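Local coordinates for protein endo-beta-1,2-glucanase (Talaromyces funiculosus, PDB 6IMV) that hydrolyses internal beta-1,2-glucosidic linkages of beta-1,2-glucans as a fungal endo-beta-1,2-glucanase, at residues Gly415-Thr420 with Thr425-Leu430. Residues are numbered along the deposited sequence; the frame is centred on the assembly and turned at random.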
ATOM      1  N   GLY A 415     -16.627   5.373   3.420  1.00 12.11           N
ATOM      2  CA  GLY A 415     -15.733   4.970   4.522  1.00 11.89           C
ATOM      3  C   GLY A 415     -14.929   6.141   5.061  1.00 11.66           C
ATOM      4  O   GLY A 415     -15.448   7.247   5.168  1.00 11.33           O
ATOM      5  N   SER A 416     -13.660   5.889   5.400  1.00 11.72           N
ATOM      6  CA  SER A 416     -12.790   6.914   5.997  1.00 11.46           C
ATOM      7  C   SER A 416     -12.415   7.977   4.955  1.00 11.33           C
ATOM      8  O   SER A 416     -12.342   7.709   3.736  1.00 10.74           O
ATOM      9  CB  SER A 416     -11.562   6.305   6.624  1.00 11.66           C
ATOM     10  OG  SER A 416     -10.731   5.668   5.657  1.00 11.64           O
ATOM     11  N   THR A 417     -12.190   9.194   5.460  1.00 11.19           N
ATOM     12  CA  THR A 417     -11.713  10.324   4.680  1.00 11.48           C
ATOM     13  C   THR A 417     -10.175  10.305   4.661  1.00 11.64           C
ATOM     14  O   THR A 417      -9.541   9.788   5.600  1.00 11.09           O
ATOM     15  CB  THR A 417     -12.292  11.618   5.262  1.00 11.78           C
ATOM     16  OG1 THR A 417     -13.709  11.479   5.375  1.00 12.04           O
ATOM     17  CG2 THR A 417     -11.976  12.840   4.435  1.00 11.76           C
ATOM     18  N   GLU A 418      -9.590  10.894   3.609  1.00 11.52           N
ATOM     19  CA  GLU A 418      -8.137  10.864   3.326  1.00 11.92           C
ATOM     20  C   GLU A 418      -7.313  11.265   4.562  1.00 12.00           C
ATOM     21  O   GLU A 418      -6.427  10.517   5.009  1.00 12.19           O
ATOM     22  CB  GLU A 418      -7.828  11.776   2.134  1.00 12.27           C
ATOM     23  CG  GLU A 418      -6.338  11.952   1.835  1.00 12.27           C
ATOM     24  CD  GLU A 418      -5.706  10.971   0.865  1.00 12.66           C
ATOM     25  OE1 GLU A 418      -6.370   9.979   0.506  1.00 12.98           O
ATOM     26  OE2 GLU A 418      -4.534  11.195   0.477  1.00 12.86           O
ATOM     27  N   SER A 419      -7.570  12.464   5.095  1.00 12.02           N
ATOM     28  CA  SER A 419      -6.714  13.037   6.131  1.00 12.34           C
ATOM     29  C   SER A 419      -7.387  14.239   6.793  1.00 12.52           C
ATOM     30  O   SER A 419      -8.298  14.821   6.227  1.00 11.86           O
ATOM     31  CB  SER A 419      -5.373  13.436   5.564  1.00 12.01           C
ATOM     32  OG  SER A 419      -5.493  14.587   4.753  1.00 11.93           O
ATOM     33  N   THR A 420      -6.889  14.579   7.991  1.00 13.08           N
ATOM     34  CA  THR A 420      -7.269  15.766   8.743  1.00 13.86           C
ATOM     35  C   THR A 420      -6.003  16.431   9.300  1.00 14.50           C
ATOM     36  O   THR A 420      -5.045  15.758   9.671  1.00 13.03           O
ATOM     37  CB  THR A 420      -8.231  15.426   9.891  1.00 13.80           C
ATOM     38  OG1 THR A 420      -8.569  16.633  10.574  1.00 13.55           O
ATOM     39  CG2 THR A 420      -7.672  14.435  10.891  1.00 13.82           C
ATOM     40  N   THR A 425      -8.588  21.994  11.875  1.00 17.61           N
ATOM     41  CA  THR A 425      -9.047  23.197  11.163  1.00 17.80           C
ATOM     42  C   THR A 425      -9.212  22.932   9.660  1.00 17.15           C
ATOM     43  O   THR A 425      -9.639  23.809   8.917  1.00 17.03           O
ATOM     44  CB  THR A 425      -8.077  24.371  11.347  1.00 18.72           C
ATOM     45  OG1 THR A 425      -6.815  23.992  10.793  1.00 18.00           O
ATOM     46  CG2 THR A 425      -7.916  24.780  12.798  1.00 19.39           C
ATOM     47  N   GLY A 426      -8.850  21.734   9.203  1.00 16.10           N
ATOM     48  CA  GLY A 426      -8.928  21.386   7.797  1.00 15.74           C
ATOM     49  C   GLY A 426      -8.923  19.882   7.580  1.00 15.30           C
ATOM     50  O   GLY A 426      -8.413  19.132   8.405  1.00 14.40           O
ATOM     51  N   VAL A 427      -9.478  19.467   6.440  1.00 15.01           N
ATOM     52  CA  VAL A 427      -9.606  18.076   6.062  1.00 15.07           C
ATOM     53  C   VAL A 427      -9.320  17.963   4.559  1.00 14.90           C
ATOM     54  O   VAL A 427      -9.611  18.890   3.793  1.00 13.71           O
ATOM     55  CB  VAL A 427     -11.013  17.564   6.439  1.00 15.78           C
ATOM     56  CG1 VAL A 427     -11.390  16.299   5.705  1.00 17.12           C
ATOM     57  CG2 VAL A 427     -11.159  17.355   7.936  1.00 15.41           C
ATOM     58  N   SER A 428      -8.726  16.835   4.151  1.00 14.14           N
ATOM     59  CA  SER A 428      -8.606  16.472   2.742  1.00 13.55           C
ATOM     60  C   SER A 428      -9.886  15.749   2.326  1.00 13.41           C
ATOM     61  O   SER A 428     -10.073  14.585   2.671  1.00 13.01           O
ATOM     62  CB  SER A 428      -7.392  15.613   2.489  1.00 13.48           C
ATOM     63  OG  SER A 428      -7.220  15.385   1.099  1.00 13.86           O
ATOM     64  N   ALA A 429     -10.769  16.456   1.613  1.00 12.90           N
ATOM     65  CA  ALA A 429     -12.074  15.913   1.229  1.00 12.66           C
ATOM     66  C   ALA A 429     -11.876  15.045  -0.015  1.00 12.09           C
ATOM     67  O   ALA A 429     -12.181  15.440  -1.149  1.00 11.98           O
ATOM     68  CB  ALA A 429     -13.051  17.045   1.010  1.00 13.53           C
ATOM     69  N   LEU A 430     -11.287  13.871   0.221  1.00 11.55           N
ATOM     70  CA  LEU A 430     -10.724  13.056  -0.814  1.00 11.50           C
ATOM     71  C   LEU A 430     -10.759  11.590  -0.368  1.00 11.30           C
ATOM     72  O   LEU A 430     -10.735  11.300   0.836  1.00 10.69           O
ATOM     73  CB  LEU A 430      -9.291  13.551  -1.046  1.00 11.65           C
ATOM     74  CG  LEU A 430      -8.506  12.862  -2.164  1.00 11.68           C
ATOM     75  CD1 LEU A 430      -9.037  13.278  -3.521  1.00 11.69           C
ATOM     76  CD2 LEU A 430      -7.023  13.169  -2.054  1.00 11.70           C
TER
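Glu418 and Leu430 meet near the open end of a beta hairpin, where strands 415-421 and 427-432 run antiparallel. The hairpin belongs to a larger antiparallel sheet, in which 427-432 also pairs with strand 57-64.

Two backbone bonds join the segments. Glu418 N donates to Leu430 O at 3.0 Å, bent to 138° at the hydrogen. Ser428 N gives a straighter bond to Ser419 O, 2.9 Å long. Between these bonds the second strand is interrupted by an inverse gamma turn centred on Ala429.

The side chain of Glu418 starts toward the partner segment. Its CB sits 3.2 Å from Leu430 O. CG lies anti to the backbone N (chi1 174°), which brings it alongside Ser428, 3.6 Å from OG. The chain then bends at chi2 (90°), and CD comes 3.9 Å from Leu430 CD2, with the two side chains side by side and pointing the same way. Both carboxylate oxygens are hydrogen-bonded outside the two segments: OE1 to the hydroxyls of Thr432 and Ser435, OE2 to Asn348 ND2. Together these bonds restrict rotation of the carboxylate. Asn348 and Thr432 line the pocket of a bound beta-D-glucopyranose, so the position of Glu418 is consistent with a second-shell residue that orients both.

Val427 packs between Thr417 and Thr420 and spreads its two methyls over the first strand. CG1 meets the methyl Thr417 CG2 at 3.7 Å, the side chains crossing nearly at a right angle, while CG2 lies 3.8 Å from the hydroxyl oxygen Thr420 OG1. Thr417 CG2 also presses on the backbone of the turn, 3.1 Å from Ser428 O.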